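Local atomic coordinates of ancestral D-type dye decolorizing peroxidase (Geotrichum candidum, PDB entry 7ANV), a protein that probably uses hydrogen peroxide at its haem to oxidise dyes and other substrates, as a D-type dye-decolorizing peroxidase. Residues Phe26-Arg35 against Ile82-Leu92. Sequence-based numbering, arbitrary orientation.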
loop_
_atom_site.group_PDB
_atom_site.type_symbol
_atom_site.label_atom_id
_atom_site.label_comp_id
_atom_site.label_asym_id
_atom_site.label_seq_id
_atom_site.Cartn_x
_atom_site.Cartn_y
_atom_site.Cartn_z
ATOM N N PHE A 26 7.033 -9.813 -15.621
ATOM C CA PHE A 26 7.473 -10.379 -16.910
ATOM C C PHE A 26 8.096 -9.317 -17.791
ATOM O O PHE A 26 7.865 -8.117 -17.632
ATOM C CB PHE A 26 6.312 -11.065 -17.637
ATOM C CG PHE A 26 5.200 -10.124 -18.031
ATOM C CD1 PHE A 26 5.209 -9.485 -19.265
ATOM C CD2 PHE A 26 4.127 -9.914 -17.181
ATOM C CE1 PHE A 26 4.183 -8.626 -19.630
ATOM C CE2 PHE A 26 3.115 -9.040 -17.539
ATOM C CZ PHE A 26 3.136 -8.408 -18.759
ATOM N N LYS A 27 8.939 -9.819 -18.686
ATOM C CA LYS A 27 9.502 -9.076 -19.823
ATOM C C LYS A 27 8.820 -9.624 -21.067
ATOM O O LYS A 27 8.680 -10.866 -21.188
ATOM C CB LYS A 27 11.018 -9.268 -19.841
ATOM C CG LYS A 27 11.744 -8.583 -20.978
ATOM C CD LYS A 27 13.241 -8.861 -20.936
ATOM C CE LYS A 27 14.045 -8.047 -21.927
ATOM N NZ LYS A 27 15.286 -8.774 -22.287
ATOM N N ILE A 28 8.401 -8.729 -21.954
ATOM C CA ILE A 28 7.862 -9.083 -23.288
ATOM C C ILE A 28 9.054 -9.343 -24.208
ATOM O O ILE A 28 9.852 -8.403 -24.445
ATOM C CB ILE A 28 6.926 -7.999 -23.827
ATOM C CG1 ILE A 28 5.715 -7.807 -22.902
ATOM C CG2 ILE A 28 6.550 -8.296 -25.279
ATOM C CD1 ILE A 28 4.925 -6.545 -23.136
ATOM N N THR A 29 9.153 -10.563 -24.742
ATOM C CA THR A 29 10.279 -10.968 -25.632
ATOM C C THR A 29 9.807 -10.998 -27.084
ATOM O O THR A 29 10.660 -11.090 -27.972
ATOM C CB THR A 29 10.846 -12.313 -25.185
ATOM O OG1 THR A 29 9.783 -13.265 -25.144
ATOM C CG2 THR A 29 11.448 -12.242 -23.812
ATOM N N ASP A 30 8.501 -11.025 -27.336
ATOM C CA ASP A 30 7.965 -11.066 -28.730
ATOM C C ASP A 30 6.675 -10.241 -28.706
ATOM O O ASP A 30 5.657 -10.827 -28.334
ATOM C CB ASP A 30 7.771 -12.511 -29.204
ATOM C CG ASP A 30 7.212 -12.688 -30.614
ATOM O OD1 ASP A 30 6.631 -11.723 -31.158
ATOM O OD2 ASP A 30 7.386 -13.796 -31.185
ATOM N N ALA A 31 6.741 -8.959 -29.098
ATOM C CA ALA A 31 5.629 -7.977 -29.046
ATOM C C ALA A 31 4.429 -8.444 -29.869
ATOM O O ALA A 31 3.317 -8.406 -29.343
ATOM C CB ALA A 31 6.087 -6.626 -29.525
ATOM N N ALA A 32 4.627 -8.872 -31.123
ATOM C CA ALA A 32 3.520 -9.295 -32.008
ATOM C C ALA A 32 2.817 -10.499 -31.397
ATOM O O ALA A 32 1.567 -10.483 -31.282
ATOM C CB ALA A 32 4.026 -9.583 -33.384
ATOM N N ALA A 33 3.578 -11.470 -30.902
ATOM C CA ALA A 33 2.964 -12.679 -30.319
ATOM C C ALA A 33 2.253 -12.300 -29.032
ATOM O O ALA A 33 1.151 -12.802 -28.779
ATOM C CB ALA A 33 3.999 -13.743 -30.083
ATOM N N PHE A 34 2.857 -11.422 -28.235
ATOM C CA PHE A 34 2.276 -10.991 -26.942
ATOM C C PHE A 34 0.886 -10.373 -27.163
ATOM O O PHE A 34 -0.065 -10.665 -26.433
ATOM C CB PHE A 34 3.184 -10.012 -26.205
ATOM C CG PHE A 34 2.543 -9.524 -24.928
ATOM C CD1 PHE A 34 2.630 -10.266 -23.756
ATOM C CD2 PHE A 34 1.804 -8.350 -24.900
ATOM C CE1 PHE A 34 2.020 -9.834 -22.585
ATOM C CE2 PHE A 34 1.144 -7.957 -23.749
ATOM C CZ PHE A 34 1.287 -8.666 -22.575
ATOM N N ARG A 35 0.750 -9.547 -28.189
ATOM C CA ARG A 35 -0.526 -8.851 -28.452
ATOM C C ARG A 35 -1.575 -9.890 -28.862
ATOM O O ARG A 35 -2.743 -9.718 -28.475
ATOM C CB ARG A 35 -0.337 -7.702 -29.441
ATOM C CG ARG A 35 0.593 -6.603 -28.951
ATOM C CD ARG A 35 0.655 -5.418 -29.909
ATOM N NE ARG A 35 -0.604 -4.678 -29.891
ATOM C CZ ARG A 35 -1.156 -4.025 -30.928
ATOM N NH1 ARG A 35 -0.568 -3.984 -32.122
ATOM N NH2 ARG A 35 -2.320 -3.413 -30.766
ATOM N N ILE A 82 -3.838 -7.497 -14.787
ATOM C CA ILE A 82 -2.566 -7.263 -15.495
ATOM C C ILE A 82 -2.283 -5.769 -15.550
ATOM O O ILE A 82 -3.201 -4.962 -15.785
ATOM C CB ILE A 82 -2.580 -7.906 -16.894
ATOM C CG1 ILE A 82 -1.184 -7.881 -17.515
ATOM C CG2 ILE A 82 -3.661 -7.284 -17.799
ATOM C CD1 ILE A 82 -1.036 -8.716 -18.758
ATOM N N ALA A 83 -0.994 -5.429 -15.445
ATOM C CA ALA A 83 -0.560 -4.022 -15.460
ATOM C C ALA A 83 0.775 -3.964 -16.199
ATOM O O ALA A 83 1.538 -4.936 -16.163
ATOM C CB ALA A 83 -0.484 -3.429 -14.073
ATOM N N PHE A 84 1.061 -2.801 -16.757
ATOM C CA PHE A 84 2.210 -2.561 -17.659
ATOM C C PHE A 84 3.041 -1.425 -17.090
ATOM O O PHE A 84 2.493 -0.396 -16.697
ATOM C CB PHE A 84 1.716 -2.236 -19.071
ATOM C CG PHE A 84 1.028 -3.396 -19.712
ATOM C CD1 PHE A 84 1.740 -4.349 -20.393
ATOM C CD2 PHE A 84 -0.350 -3.543 -19.605
ATOM C CE1 PHE A 84 1.105 -5.439 -20.958
ATOM C CE2 PHE A 84 -0.969 -4.663 -20.130
ATOM C CZ PHE A 84 -0.245 -5.582 -20.835
ATOM N N SER A 85 4.364 -1.567 -17.156
ATOM C CA SER A 85 5.306 -0.456 -16.861
ATOM C C SER A 85 5.429 0.406 -18.118
ATOM O O SER A 85 5.105 -0.082 -19.245
ATOM C CB SER A 85 6.645 -1.027 -16.436
ATOM O OG SER A 85 7.244 -1.645 -17.559
ATOM N N HIS A 86 6.010 1.602 -17.986
ATOM C CA HIS A 86 6.378 2.419 -19.169
ATOM C C HIS A 86 7.252 1.591 -20.135
ATOM O O HIS A 86 7.023 1.695 -21.380
ATOM C CB HIS A 86 7.033 3.732 -18.728
ATOM C CG HIS A 86 7.685 4.404 -19.888
ATOM N ND1 HIS A 86 6.956 5.051 -20.848
ATOM C CD2 HIS A 86 8.968 4.479 -20.271
ATOM C CE1 HIS A 86 7.770 5.535 -21.756
ATOM N NE2 HIS A 86 9.002 5.173 -21.450
ATOM N N ALA A 87 8.258 0.844 -19.638
ATOM C CA ALA A 87 9.161 -0.001 -20.469
ATOM C C ALA A 87 8.336 -1.019 -21.292
ATOM O O ALA A 87 8.641 -1.241 -22.477
ATOM C CB ALA A 87 10.179 -0.709 -19.595
ATOM N N GLY A 88 7.253 -1.552 -20.713
ATOM C CA GLY A 88 6.350 -2.481 -21.416
ATOM C C GLY A 88 5.583 -1.785 -22.518
ATOM O O GLY A 88 5.489 -2.353 -23.598
ATOM N N LEU A 89 5.039 -0.589 -22.267
ATOM C CA LEU A 89 4.274 0.163 -23.294
ATOM C C LEU A 89 5.238 0.482 -24.424
ATOM O O LEU A 89 4.842 0.413 -25.597
ATOM C CB LEU A 89 3.694 1.458 -22.710
ATOM C CG LEU A 89 2.700 1.272 -21.560
ATOM C CD1 LEU A 89 2.043 2.588 -21.165
ATOM C CD2 LEU A 89 1.651 0.238 -21.890
ATOM N N LYS A 90 6.465 0.870 -24.085
ATOM C CA LYS A 90 7.447 1.214 -25.155
ATOM C C LYS A 90 7.674 -0.021 -26.030
ATOM O O LYS A 90 7.644 0.085 -27.277
ATOM C CB LYS A 90 8.771 1.664 -24.558
ATOM C CG LYS A 90 9.768 2.165 -25.587
ATOM C CD LYS A 90 11.061 2.635 -24.959
ATOM C CE LYS A 90 12.141 2.899 -25.988
ATOM N NZ LYS A 90 13.304 3.566 -25.353
ATOM N N LYS A 91 7.937 -1.158 -25.397
ATOM C CA LYS A 91 8.167 -2.431 -26.097
ATOM C C LYS A 91 7.011 -2.730 -27.061
ATOM O O LYS A 91 7.273 -3.250 -28.174
ATOM C CB LYS A 91 8.353 -3.558 -25.088
ATOM C CG LYS A 91 8.652 -4.895 -25.749
ATOM C CD LYS A 91 10.004 -4.947 -26.433
ATOM C CE LYS A 91 10.146 -6.183 -27.297
ATOM N NZ LYS A 91 11.554 -6.387 -27.688
ATOM N N LEU A 92 5.777 -2.450 -26.668
ATOM C CA LEU A 92 4.563 -2.737 -27.478
ATOM C C LEU A 92 4.308 -1.638 -28.525
ATOM O O LEU A 92 3.362 -1.823 -29.334
ATOM C CB LEU A 92 3.363 -2.876 -26.543
ATOM C CG LEU A 92 3.401 -4.104 -25.643
ATOM C CD1 LEU A 92 2.214 -4.102 -24.683
ATOM C CD2 LEU A 92 3.473 -5.365 -26.491
#
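Phe-34 and Phe-84 meet rim to rim, their planes almost perpendicular at 87°; Phe-34 CZ lies 3.6 Å from Phe-84 CE1, in the plane of the Phe-84 ring and at its edge. With CG anti to the backbone N (chi1 177°), Phe-34 reaches from helix 31-41 towards strand 78-84. Phe-26 adds a third ring, its CZ 4.2 Å from Phe-84 CE1 and equally close to Ile-82 CD1, which also comes near the edge of Phe-34.

The aliphatic packing turns on Leu-92, whose CD2 touches Phe-34 CD2 at 3.8 Å and sits against Ala-31 CB and the CG methylene of Arg-35. Ile-28 crosses Leu-92 at about a right angle, with CD1 3.8 Å from Leu-92 CG. That same methyl also lies over the centre of the Phe-34 ring, 3.9 Å above its plane, and touches both the ring and the leucine. On the outer side Lys-91 bends at chi2 (68°) and slides past Ile-28, its CE 3.6 Å from Ile-28 O.

No hydrogen bond joins the two segments. Within each, a side chain caps the helix that follows: Asp-30 OD1 accepts from Ala-33 N, and Ser-85 OG accepts from Gly-88 N; Ser-85 OG is also hydrogen-bonded to Ile-140 O.

The contact lies in the N-terminal ferredoxin-like half of the DyP fold, where strands 20-28 and 78-84 lie on either side of strand 142-148 and each runs into a helix. Helix 479-486 lies alongside, bringing Phe-486 against Phe-84 and its carbonyl to Arg-35 NE, while the Phe-165 ring meets that of Phe-34.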